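Local coordinates for lipase (Rhizopus chinensis, PDB 6A0W), which probably hydrolyses the ester bonds of triacylglycerols, as a fungal class 3 lipase of the alpha/beta-hydrolase type, at residues E32-T37 with I261-I266; K78-F83 with G92-S97; K101-T106 with Y164-T169; T226-D231 with S250-D255. All coordinates share one frame; numbering follows the deposited sequence.

All four contacts lie in one mixed nine-stranded sheet. Interaction 1 pairs the edge strand 33-35 with strand 258-262, whose other neighbour, strand 248-252, takes part in interaction 4; their nearest atoms are about 4 Å apart. Interactions 2 and 3 occupy the far half, with centres about 10 Å apart, and are joined by backbone hydrogen bonds between strands 90-97 and 102-108. Interactions 1 and 2, at the two borders, have centres about 31 Å apart. The presumed catalytic residues draw on both halves: strand 165-171 of interaction 3 runs toward the probable nucleophile Ser-172, while Asp-231 of interaction 4 is probably the triad acid.

Interaction 1: E32-T37 with I261-I266; sequences EVVTAT and ICTSNI
Thr-263 meets the carbonyl of Glu-32 twice, and backbone hydrogen bonds dominate this antiparallel pairing. The amide N of Thr-263 approaches Glu-32 O nearly along the C=O axis, at 3.0 Å. The hydroxyl OG1 of Thr-263 donates to the same Glu-32 O from above the carbonyl plane, also at 3.0 Å; a chi1 of 52°, which places OG1 between its own N and carbonyl carbon, lets the hydroxyl and the amide reach the same oxygen. A water adds a third donor to Glu-32 O and accepts from Ser-264 N, so it links the two segments just past the strand pairing. Val-34 and Ile-261 form a hydrogen-bonded pair, with Val-34 N to Ile-261 O at 2.9 Å and Ile-261 N to Val-34 O at 2.7 Å. Val-33 and Cys-262 are the adjoining non-hydrogen-bonded pair, where the CA of Val-33 makes a C-H...O contact with Ile-261 O.

Apolar contacts divide between the two faces. On one, Val-33 CG2 rests 3.8 Å from Cys-262 SG, the sulfur of the disulfide to Cys-271. On the other, Val-34 and Ile-261 lie side by side and point the same way, while Ile-261 CD1 reaches Ala-36 CB at 3.7 Å, close to helix 38-53. This is a short antiparallel edge-strand pairing, by which strand 33-35 closes one border of the central sheet of the lipase's alpha/beta-hydrolase fold.

Interaction 2: K78-F83 with G92-S97; sequences KLIKTF and GFILRS
Phe-83 lays its ring over the backbone of Gly-92, whose CA lies 3.8 Å from the ring centroid in a CH-pi contact. With chi1 at 50°, Phe-83 CG sits between its own N and carbonyl carbon, which folds the ring back across the neighbouring strand. The backbones of this pair are joined in both directions, Phe-83 N to Gly-92 O at 2.9 Å and Gly-92 N to Phe-83 O at 3.0 Å. Midway, Ile-94 O accepts from Ile-80 N at 2.8 Å and more weakly from Lys-81 N at 3.4 Å. On one face, the Leu-79 side chain crosses that of Phe-93 at about a right angle, its CD2 3.7 Å from Phe-93 CD1, and CD2 also meets Leu-95 CD1. At the bulge, Ile-80 turns its CB toward the partner strand and packs on Ile-94 CG2.

Farther out, Lys-78 and Arg-96 run side by side, and Asp-98 forms salt bridges with both, which probably offsets their like charges. Trp-65 meets the Phe-93 ring, whereas helix 137-160 covers Ile-80 and Phe-83. The two strands form a beta hairpin at the sheet border, and its extra residue opposite Ile-94 makes a classic beta bulge.

Interaction 3: K101-T106 with Y164-T169; sequences KTIYVT and YKVIVT
Lys-101 sets its CA over the face of the Tyr-164 ring, 3.6 Å from the centroid and only 9° off the normal, as a CH-pi contact. This end is the more open one. The ammonium group of Lys-101 leads away to a salt bridge with Asp-163, while the Tyr-164 hydroxyl turns to Asp-98. The extended chain of Lys-165 passes obliquely across Thr-102, its CE 3.4 Å from Thr-102 OG1, a hydroxyl hydrogen-bonded to the carbonyl of Gln-100.

Five backbone hydrogen bonds zip the parallel strands together, starting at this open end with Lys-165 N to Lys-101 O at 3.1 Å and continuing inward through Val-105 N to Ile-167 O at 2.9 Å to Thr-169 N and Val-105 O. There the side chains pack more tightly. On one face, Thr-102 CG2 presses on Ile-167 CG1 at 3.5 Å, closer than usual for carbons, and also sits over the centre of the Tyr-104 ring. A chi1 of -61° puts the methyl there, with OG1 beside the backbone N and CG2 opposite it. Farther along, Thr-169 CG2 meets Thr-106 OG1 at 3.6 Å, a buried hydroxyl with no polar partner in the model. The other face carries Ile-103 and Val-105 against Val-166 and Val-168.

Helix 38-53 packs over Tyr-104, Thr-106, Ile-167 and Thr-169, helix 137-160 covers Ile-103 and Val-105, and strands 90-97 and 197-202 flank the pair.

Interaction 4: T226-D231 with S250-D255; sequences TVHKRD and SWIKED. With SO4 (sulfate ion), chain C.
Trp-251 directs its indole edge at the backbone of Lys-229 in a parallel strand pair of the alpha/beta-hydrolase sheet, next to the type II' turn of residues 228-231. NE1 of Trp-251 donates to Lys-229 O at 2.8 Å; the acceptor lies near the indole plane, and the N-H meets a lone pair of Lys-229 O in the carbonyl plane, at an N-H...O angle of 166°. The torsion that carries CG opposite the backbone N (chi1 -177°) swings the indole toward the partner strand, its CD1 3.3 Å from Val-227 O at the ring edge. Lys-253 CG lies over one indole face.

On the opposite side of the sheet the hydroxyls OG1 of Thr-226 and OG of Ser-250 are hydrogen-bonded at 2.7 Å. Beyond them, Ile-252 CG2 meets the edge of the His-228 imidazole at CD2, 4.0 Å away. Lys-229 runs out extended, and its NZ forms a salt bridge at 3.2 Å with Glu-254 OE1, approaching from above the carboxylate plane. The turn ends at Asp-231, hydrogen-bonded to His-284 and probably the acid of the catalytic triad. A sulfate, probably from the crystallisation liquor, sits at the imidazole edge, where His-228 NE2 donates to its O2 at 2.7 Å.

Interaction 1: E32-T37 with I261-I266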
# COMPACT_ATOMS: atom_id res chain seq x y z
N GLU A 32 2.94 5.34 21.24
CA GLU A 32 1.61 5.26 21.79
C GLU A 32 0.57 4.85 20.74
O GLU A 32 0.84 4.80 19.54
CB GLU A 32 1.23 6.60 22.41
CG GLU A 32 1.28 7.74 21.41
CD GLU A 32 -0.10 8.27 21.05
OE1 GLU A 32 -1.04 7.45 20.93
OE2 GLU A 32 -0.24 9.50 20.82
N VAL A 33 -0.64 4.58 21.21
CA VAL A 33 -1.70 3.92 20.45
C VAL A 33 -2.98 4.69 20.66
O VAL A 33 -3.49 4.75 21.77
CB VAL A 33 -1.91 2.50 20.96
CG1 VAL A 33 -3.09 1.85 20.24
CG2 VAL A 33 -0.62 1.71 20.81
N VAL A 34 -3.55 5.22 19.60
CA VAL A 34 -4.71 6.06 19.72
C VAL A 34 -5.76 5.55 18.75
O VAL A 34 -5.44 5.11 17.63
CB VAL A 34 -4.35 7.53 19.41
CG1 VAL A 34 -3.99 7.70 17.95
CG2 VAL A 34 -5.48 8.46 19.74
N THR A 35 -7.02 5.70 19.13
CA THR A 35 -8.11 5.25 18.32
C THR A 35 -8.25 6.25 17.19
O THR A 35 -8.20 7.44 17.42
CB THR A 35 -9.40 5.11 19.18
OG1 THR A 35 -9.17 4.06 20.13
CG2 THR A 35 -10.59 4.76 18.33
N ALA A 36 -8.45 5.77 15.96
CA ALA A 36 -8.62 6.67 14.83
C ALA A 36 -9.97 7.36 14.92
O ALA A 36 -10.98 6.75 15.24
CB ALA A 36 -8.51 5.91 13.50
N THR A 37 -9.98 8.65 14.65
CA THR A 37 -11.23 9.34 14.51
C THR A 37 -11.99 8.93 13.26
O THR A 37 -11.41 8.42 12.29
CB THR A 37 -11.01 10.85 14.41
OG1 THR A 37 -10.37 11.15 13.16
CG2 THR A 37 -10.18 11.36 15.63
N ILE A 261 -4.55 3.33 15.78
CA ILE A 261 -3.32 3.89 15.25
C ILE A 261 -2.14 3.73 16.20
O ILE A 261 -2.11 4.26 17.31
CB ILE A 261 -3.50 5.35 14.81
CG1 ILE A 261 -4.68 5.45 13.88
CG2 ILE A 261 -2.22 5.94 14.19
CD1 ILE A 261 -4.96 6.86 13.37
N CYS A 262 -1.16 2.95 15.76
CA CYS A 262 0.11 2.93 16.44
C CYS A 262 0.96 4.05 15.83
O CYS A 262 1.49 3.89 14.73
CB CYS A 262 0.79 1.57 16.32
SG CYS A 262 0.03 0.25 17.33
N THR A 263 1.08 5.17 16.55
CA THR A 263 1.56 6.42 15.99
C THR A 263 3.07 6.43 15.70
O THR A 263 3.56 7.32 15.05
CB THR A 263 1.29 7.61 16.94
OG1 THR A 263 1.82 7.26 18.23
CG2 THR A 263 -0.19 7.90 17.02
N SER A 264 3.80 5.49 16.26
CA SER A 264 5.23 5.37 15.99
C SER A 264 5.50 5.09 14.51
O SER A 264 4.70 4.42 13.86
CB SER A 264 5.77 4.23 16.86
OG SER A 264 7.03 3.71 16.40
N ASN A 265 6.67 5.48 14.00
CA ASN A 265 6.97 5.35 12.57
C ASN A 265 7.87 4.13 12.22
O ASN A 265 8.44 4.03 11.13
CB ASN A 265 7.55 6.65 12.01
CG ASN A 265 8.88 7.04 12.66
OD1 ASN A 265 9.42 6.32 13.52
ND2 ASN A 265 9.43 8.16 12.22
N ILE A 266 8.05 3.26 13.21
CA ILE A 266 8.70 1.97 13.06
C ILE A 266 7.78 0.95 13.68
O ILE A 266 7.13 1.22 14.69
CB ILE A 266 10.05 1.92 13.77
CG1 ILE A 266 11.04 2.84 13.07
CG2 ILE A 266 10.62 0.49 13.80
CD1 ILE A 266 11.50 2.37 11.71
O HOH W 1 2.92 3.46 18.36

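Interaction 2: K78-F83 with G92-S97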
# COMPACT_ATOMS: atom_id res chain seq x y z
N LYS A 78 -10.71 11.64 -13.68
CA LYS A 78 -10.24 11.51 -15.07
C LYS A 78 -8.96 10.70 -15.14
O LYS A 78 -7.92 11.06 -14.57
CB LYS A 78 -9.93 12.89 -15.67
CG LYS A 78 -11.00 13.47 -16.58
CD LYS A 78 -11.86 14.51 -15.87
CE LYS A 78 -11.51 15.92 -16.33
NZ LYS A 78 -11.74 16.92 -15.24
N LEU A 79 -9.02 9.60 -15.86
CA LEU A 79 -7.85 8.76 -16.06
C LEU A 79 -6.91 9.49 -16.99
O LEU A 79 -7.30 9.88 -18.07
CB LEU A 79 -8.24 7.44 -16.71
CG LEU A 79 -8.58 6.35 -15.71
CD1 LEU A 79 -9.15 5.18 -16.51
CD2 LEU A 79 -7.37 5.95 -14.86
N ILE A 80 -5.65 9.62 -16.60
CA ILE A 80 -4.66 10.28 -17.44
C ILE A 80 -3.85 9.23 -18.17
O ILE A 80 -3.61 9.37 -19.35
CB ILE A 80 -3.72 11.16 -16.59
CG1 ILE A 80 -4.54 12.11 -15.71
CG2 ILE A 80 -2.77 11.97 -17.47
CD1 ILE A 80 -5.55 12.94 -16.47
N LYS A 81 -3.60 8.09 -17.54
CA LYS A 81 -2.75 7.08 -18.14
C LYS A 81 -2.93 5.80 -17.37
O LYS A 81 -3.01 5.84 -16.16
CB LYS A 81 -1.29 7.53 -17.98
CG LYS A 81 -0.24 6.58 -18.57
CD LYS A 81 0.07 7.02 -19.99
CE LYS A 81 1.00 6.06 -20.73
NZ LYS A 81 2.36 5.98 -20.14
N THR A 82 -2.89 4.67 -18.06
CA THR A 82 -2.79 3.35 -17.42
C THR A 82 -1.57 2.64 -17.97
O THR A 82 -1.05 3.07 -18.97
CB THR A 82 -4.03 2.48 -17.66
OG1 THR A 82 -4.10 2.12 -19.02
CG2 THR A 82 -5.30 3.26 -17.32
N PHE A 83 -1.04 1.68 -17.22
CA PHE A 83 0.17 0.95 -17.61
C PHE A 83 0.23 -0.46 -16.99
O PHE A 83 -0.38 -0.73 -15.96
CB PHE A 83 1.43 1.73 -17.21
CG PHE A 83 1.43 2.18 -15.78
CD1 PHE A 83 0.84 3.38 -15.42
CD2 PHE A 83 2.00 1.40 -14.80
CE1 PHE A 83 0.80 3.79 -14.10
CE2 PHE A 83 1.99 1.81 -13.47
CZ PHE A 83 1.39 3.01 -13.13
N GLY A 92 -1.08 -0.18 -13.11
CA GLY A 92 -1.37 1.04 -12.41
C GLY A 92 -1.93 2.09 -13.31
O GLY A 92 -2.14 1.89 -14.52
N PHE A 93 -2.22 3.21 -12.69
CA PHE A 93 -2.81 4.32 -13.37
C PHE A 93 -2.49 5.64 -12.68
O PHE A 93 -2.13 5.66 -11.51
CB PHE A 93 -4.33 4.14 -13.52
CG PHE A 93 -5.10 4.12 -12.22
CD1 PHE A 93 -5.55 5.31 -11.66
CD2 PHE A 93 -5.61 2.93 -11.73
CE1 PHE A 93 -6.31 5.29 -10.49
CE2 PHE A 93 -6.40 2.90 -10.58
CZ PHE A 93 -6.77 4.09 -9.98
N ILE A 94 -2.74 6.73 -13.41
CA ILE A 94 -2.69 8.06 -12.89
C ILE A 94 -4.09 8.57 -13.17
O ILE A 94 -4.57 8.48 -14.30
CB ILE A 94 -1.72 8.96 -13.70
CG1 ILE A 94 -0.30 8.40 -13.75
CG2 ILE A 94 -1.79 10.39 -13.20
CD1 ILE A 94 0.23 8.05 -12.41
N LEU A 95 -4.63 9.28 -12.20
CA LEU A 95 -5.97 9.80 -12.23
C LEU A 95 -5.94 11.19 -11.60
O LEU A 95 -5.28 11.42 -10.59
CB LEU A 95 -6.88 8.88 -11.41
CG LEU A 95 -8.35 9.29 -11.28
CD1 LEU A 95 -9.10 8.68 -12.46
CD2 LEU A 95 -8.89 8.72 -9.96
N ARG A 96 -6.72 12.10 -12.16
CA ARG A 96 -6.84 13.42 -11.58
C ARG A 96 -8.30 13.70 -11.19
O ARG A 96 -9.24 13.43 -11.98
CB ARG A 96 -6.35 14.48 -12.56
CG ARG A 96 -6.18 15.83 -11.90
CD ARG A 96 -5.71 16.92 -12.88
NE ARG A 96 -6.83 17.43 -13.62
CZ ARG A 96 -7.17 17.09 -14.87
NH1 ARG A 96 -6.34 16.42 -15.65
NH2 ARG A 96 -8.33 17.51 -15.34
N SER A 97 -8.46 14.26 -10.00
CA SER A 97 -9.70 14.84 -9.52
C SER A 97 -9.48 16.34 -9.36
O SER A 97 -8.77 16.79 -8.44
CB SER A 97 -10.07 14.23 -8.15
OG SER A 97 -11.22 14.87 -7.58
O HOH W 2 -11.14 15.67 -12.58

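Interaction 3: K101-T106 with Y164-T169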
# COMPACT_ATOMS: atom_id res chain seq x y z
N LYS A 101 -8.73 18.26 -5.92
CA LYS A 101 -7.39 18.84 -6.19
C LYS A 101 -6.32 17.78 -5.89
O LYS A 101 -5.40 18.07 -5.16
CB LYS A 101 -7.19 20.11 -5.37
CG LYS A 101 -8.03 21.30 -5.82
CD LYS A 101 -7.83 22.53 -4.98
CE LYS A 101 -7.12 23.64 -5.72
NZ LYS A 101 -6.45 24.60 -4.81
N THR A 102 -6.45 16.61 -6.48
CA THR A 102 -5.53 15.50 -6.18
C THR A 102 -5.09 14.81 -7.47
O THR A 102 -5.91 14.67 -8.37
CB THR A 102 -6.21 14.46 -5.27
OG1 THR A 102 -6.60 15.03 -4.03
CG2 THR A 102 -5.37 13.24 -4.99
N ILE A 103 -3.83 14.47 -7.55
CA ILE A 103 -3.32 13.61 -8.65
C ILE A 103 -3.07 12.25 -8.00
O ILE A 103 -2.28 12.18 -7.07
CB ILE A 103 -2.03 14.17 -9.27
CG1 ILE A 103 -2.26 15.54 -9.90
CG2 ILE A 103 -1.47 13.18 -10.26
CD1 ILE A 103 -1.02 16.37 -10.01
N TYR A 104 -3.75 11.23 -8.44
CA TYR A 104 -3.59 9.89 -7.83
C TYR A 104 -2.65 9.04 -8.67
O TYR A 104 -2.76 9.03 -9.87
CB TYR A 104 -4.93 9.16 -7.79
CG TYR A 104 -6.01 9.76 -6.93
CD1 TYR A 104 -6.90 10.69 -7.42
CD2 TYR A 104 -6.16 9.36 -5.61
CE1 TYR A 104 -7.90 11.22 -6.63
CE2 TYR A 104 -7.15 9.88 -4.81
CZ TYR A 104 -8.03 10.81 -5.32
OH TYR A 104 -9.00 11.32 -4.53
N VAL A 105 -1.74 8.38 -8.01
CA VAL A 105 -0.84 7.39 -8.63
C VAL A 105 -1.23 6.08 -7.95
O VAL A 105 -1.02 5.99 -6.77
CB VAL A 105 0.64 7.73 -8.42
CG1 VAL A 105 1.52 6.72 -9.11
CG2 VAL A 105 0.96 9.13 -8.91
N THR A 106 -1.79 5.14 -8.67
CA THR A 106 -2.28 3.89 -8.04
C THR A 106 -1.61 2.66 -8.66
O THR A 106 -1.49 2.63 -9.87
CB THR A 106 -3.80 3.81 -8.19
OG1 THR A 106 -4.41 4.99 -7.70
CG2 THR A 106 -4.39 2.61 -7.50
N TYR A 164 -2.10 21.08 -6.82
CA TYR A 164 -2.77 19.83 -6.41
C TYR A 164 -1.83 18.98 -5.55
O TYR A 164 -0.61 19.01 -5.70
CB TYR A 164 -3.24 19.02 -7.61
CG TYR A 164 -4.49 19.51 -8.33
CD1 TYR A 164 -4.86 20.83 -8.32
CD2 TYR A 164 -5.22 18.63 -9.14
CE1 TYR A 164 -5.98 21.27 -9.04
CE2 TYR A 164 -6.31 19.05 -9.87
CZ TYR A 164 -6.65 20.39 -9.87
OH TYR A 164 -7.77 20.75 -10.57
N LYS A 165 -2.38 18.14 -4.67
CA LYS A 165 -1.53 17.20 -3.97
C LYS A 165 -1.46 15.87 -4.71
O LYS A 165 -2.36 15.54 -5.46
CB LYS A 165 -2.04 16.97 -2.57
CG LYS A 165 -3.35 16.24 -2.53
CD LYS A 165 -3.81 16.14 -1.09
CE LYS A 165 -5.23 15.64 -1.02
NZ LYS A 165 -5.66 15.72 0.40
N VAL A 166 -0.40 15.13 -4.47
CA VAL A 166 -0.22 13.82 -5.05
C VAL A 166 -0.38 12.75 -3.97
O VAL A 166 0.30 12.77 -2.92
CB VAL A 166 1.20 13.74 -5.66
CG1 VAL A 166 1.51 12.35 -6.15
CG2 VAL A 166 1.34 14.74 -6.80
N ILE A 167 -1.31 11.82 -4.23
CA ILE A 167 -1.58 10.70 -3.35
C ILE A 167 -1.13 9.44 -4.08
O ILE A 167 -1.57 9.16 -5.19
CB ILE A 167 -3.11 10.55 -3.11
CG1 ILE A 167 -3.69 11.74 -2.34
CG2 ILE A 167 -3.42 9.25 -2.40
CD1 ILE A 167 -3.34 11.84 -0.86
N VAL A 168 -0.24 8.66 -3.47
CA VAL A 168 0.18 7.41 -4.08
C VAL A 168 -0.43 6.27 -3.25
O VAL A 168 -0.22 6.22 -2.05
CB VAL A 168 1.71 7.25 -4.08
CG1 VAL A 168 2.09 6.06 -4.94
CG2 VAL A 168 2.44 8.51 -4.53
N THR A 169 -1.21 5.38 -3.89
CA THR A 169 -1.94 4.36 -3.14
C THR A 169 -1.86 2.98 -3.79
O THR A 169 -1.65 2.86 -4.99
CB THR A 169 -3.42 4.79 -2.86
OG1 THR A 169 -4.02 3.84 -1.97
CG2 THR A 169 -4.23 4.83 -4.13

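Interaction 4: T226-D231 with S250-D255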
# COMPACT_ATOMS: atom_id res chain seq x y z
N THR A 226 -2.34 0.81 6.43
CA THR A 226 -3.55 0.20 6.98
C THR A 226 -3.50 -1.32 6.87
O THR A 226 -2.98 -1.88 5.90
CB THR A 226 -4.80 0.76 6.32
OG1 THR A 226 -4.85 2.17 6.54
CG2 THR A 226 -6.08 0.08 6.90
N VAL A 227 -3.78 -1.96 8.00
CA VAL A 227 -3.82 -3.40 8.10
C VAL A 227 -5.10 -3.95 8.70
O VAL A 227 -5.64 -3.38 9.64
CB VAL A 227 -2.52 -4.06 8.58
CG1 VAL A 227 -1.36 -3.13 8.80
CG2 VAL A 227 -2.65 -5.21 9.54
N HIS A 228 -5.70 -4.87 7.95
CA HIS A 228 -7.03 -5.43 8.23
C HIS A 228 -6.93 -6.70 9.04
O HIS A 228 -6.48 -7.78 8.57
CB HIS A 228 -7.82 -5.70 6.97
CG HIS A 228 -9.18 -6.29 7.23
ND1 HIS A 228 -9.52 -7.57 6.83
CD2 HIS A 228 -10.30 -5.76 7.79
CE1 HIS A 228 -10.80 -7.78 7.09
NE2 HIS A 228 -11.28 -6.72 7.71
N LYS A 229 -7.32 -6.53 10.30
CA LYS A 229 -7.35 -7.62 11.26
C LYS A 229 -6.13 -8.53 11.17
O LYS A 229 -5.03 -8.10 11.55
CB LYS A 229 -8.65 -8.40 11.09
CG LYS A 229 -9.89 -7.56 11.35
CD LYS A 229 -11.19 -8.34 11.21
CE LYS A 229 -12.34 -7.38 11.12
NZ LYS A 229 -13.63 -8.07 11.04
N ARG A 230 -6.32 -9.78 10.74
CA ARG A 230 -5.27 -10.79 10.78
C ARG A 230 -4.56 -10.99 9.42
O ARG A 230 -3.88 -12.00 9.22
CB ARG A 230 -5.85 -12.15 11.21
CG ARG A 230 -6.43 -12.21 12.61
CD ARG A 230 -7.13 -13.54 12.87
NE ARG A 230 -7.82 -13.57 14.17
CZ ARG A 230 -7.19 -13.76 15.33
NH1 ARG A 230 -5.88 -13.87 15.38
NH2 ARG A 230 -7.89 -13.80 16.45
N ASP A 231 -4.72 -10.05 8.50
CA ASP A 231 -4.08 -10.12 7.16
C ASP A 231 -2.64 -10.52 7.27
O ASP A 231 -1.84 -9.87 7.96
CB ASP A 231 -4.26 -8.75 6.47
CG ASP A 231 -3.61 -8.67 5.11
OD1 ASP A 231 -3.10 -9.71 4.65
OD2 ASP A 231 -3.70 -7.58 4.47
N SER A 250 -2.22 1.82 10.82
CA SER A 250 -3.60 1.93 11.22
C SER A 250 -4.26 0.55 11.11
O SER A 250 -4.30 -0.03 10.02
CB SER A 250 -4.33 2.96 10.36
OG SER A 250 -4.01 2.85 8.98
N TRP A 251 -4.60 -0.04 12.26
CA TRP A 251 -5.01 -1.46 12.34
C TRP A 251 -6.52 -1.55 12.56
O TRP A 251 -7.01 -1.11 13.59
CB TRP A 251 -4.28 -2.14 13.48
CG TRP A 251 -4.58 -3.59 13.62
CD1 TRP A 251 -4.90 -4.46 12.63
CD2 TRP A 251 -4.52 -4.35 14.82
NE1 TRP A 251 -4.96 -5.74 13.13
CE2 TRP A 251 -4.74 -5.69 14.48
CE3 TRP A 251 -4.28 -4.03 16.15
CZ2 TRP A 251 -4.79 -6.70 15.43
CZ3 TRP A 251 -4.26 -5.05 17.08
CH2 TRP A 251 -4.51 -6.37 16.72
N ILE A 252 -7.23 -2.07 11.55
CA ILE A 252 -8.66 -2.29 11.63
C ILE A 252 -8.91 -3.54 12.45
O ILE A 252 -8.57 -4.65 12.04
CB ILE A 252 -9.28 -2.56 10.26
CG1 ILE A 252 -9.03 -1.41 9.29
CG2 ILE A 252 -10.77 -2.76 10.40
CD1 ILE A 252 -9.39 -1.77 7.84
N LYS A 253 -9.37 -3.35 13.68
CA LYS A 253 -9.66 -4.46 14.56
C LYS A 253 -11.10 -4.91 14.36
O LYS A 253 -11.38 -6.09 14.22
CB LYS A 253 -9.35 -4.08 16.00
CG LYS A 253 -7.88 -3.84 16.25
CD LYS A 253 -7.60 -3.57 17.73
CE LYS A 253 -7.76 -4.80 18.61
NZ LYS A 253 -7.65 -4.49 20.07
N GLU A 254 -12.01 -3.95 14.21
CA GLU A 254 -13.39 -4.28 13.90
C GLU A 254 -14.07 -3.01 13.46
O GLU A 254 -14.03 -2.01 14.16
CB GLU A 254 -14.10 -4.83 15.17
CG GLU A 254 -15.58 -5.15 14.94
CD GLU A 254 -15.81 -6.45 14.17
OE1 GLU A 254 -14.84 -7.21 13.92
OE2 GLU A 254 -16.99 -6.76 13.89
N ASP A 255 -14.65 -3.01 12.28
CA ASP A 255 -15.40 -1.83 11.88
C ASP A 255 -16.76 -1.76 12.58
O ASP A 255 -17.28 -2.77 13.01
CB ASP A 255 -15.61 -1.83 10.37
CG ASP A 255 -14.39 -1.24 9.60
OD1 ASP A 255 -13.86 -0.16 10.01
OD2 ASP A 255 -14.06 -1.84 8.55
S SO4 C . -13.84 -4.63 7.41
O1 SO4 C . -14.01 -5.09 6.04
O2 SO4 C . -13.78 -5.82 8.29
O3 SO4 C . -14.97 -3.77 7.80
O4 SO4 C . -12.58 -3.85 7.49
O HOH W 3 -14.90 -5.46 10.81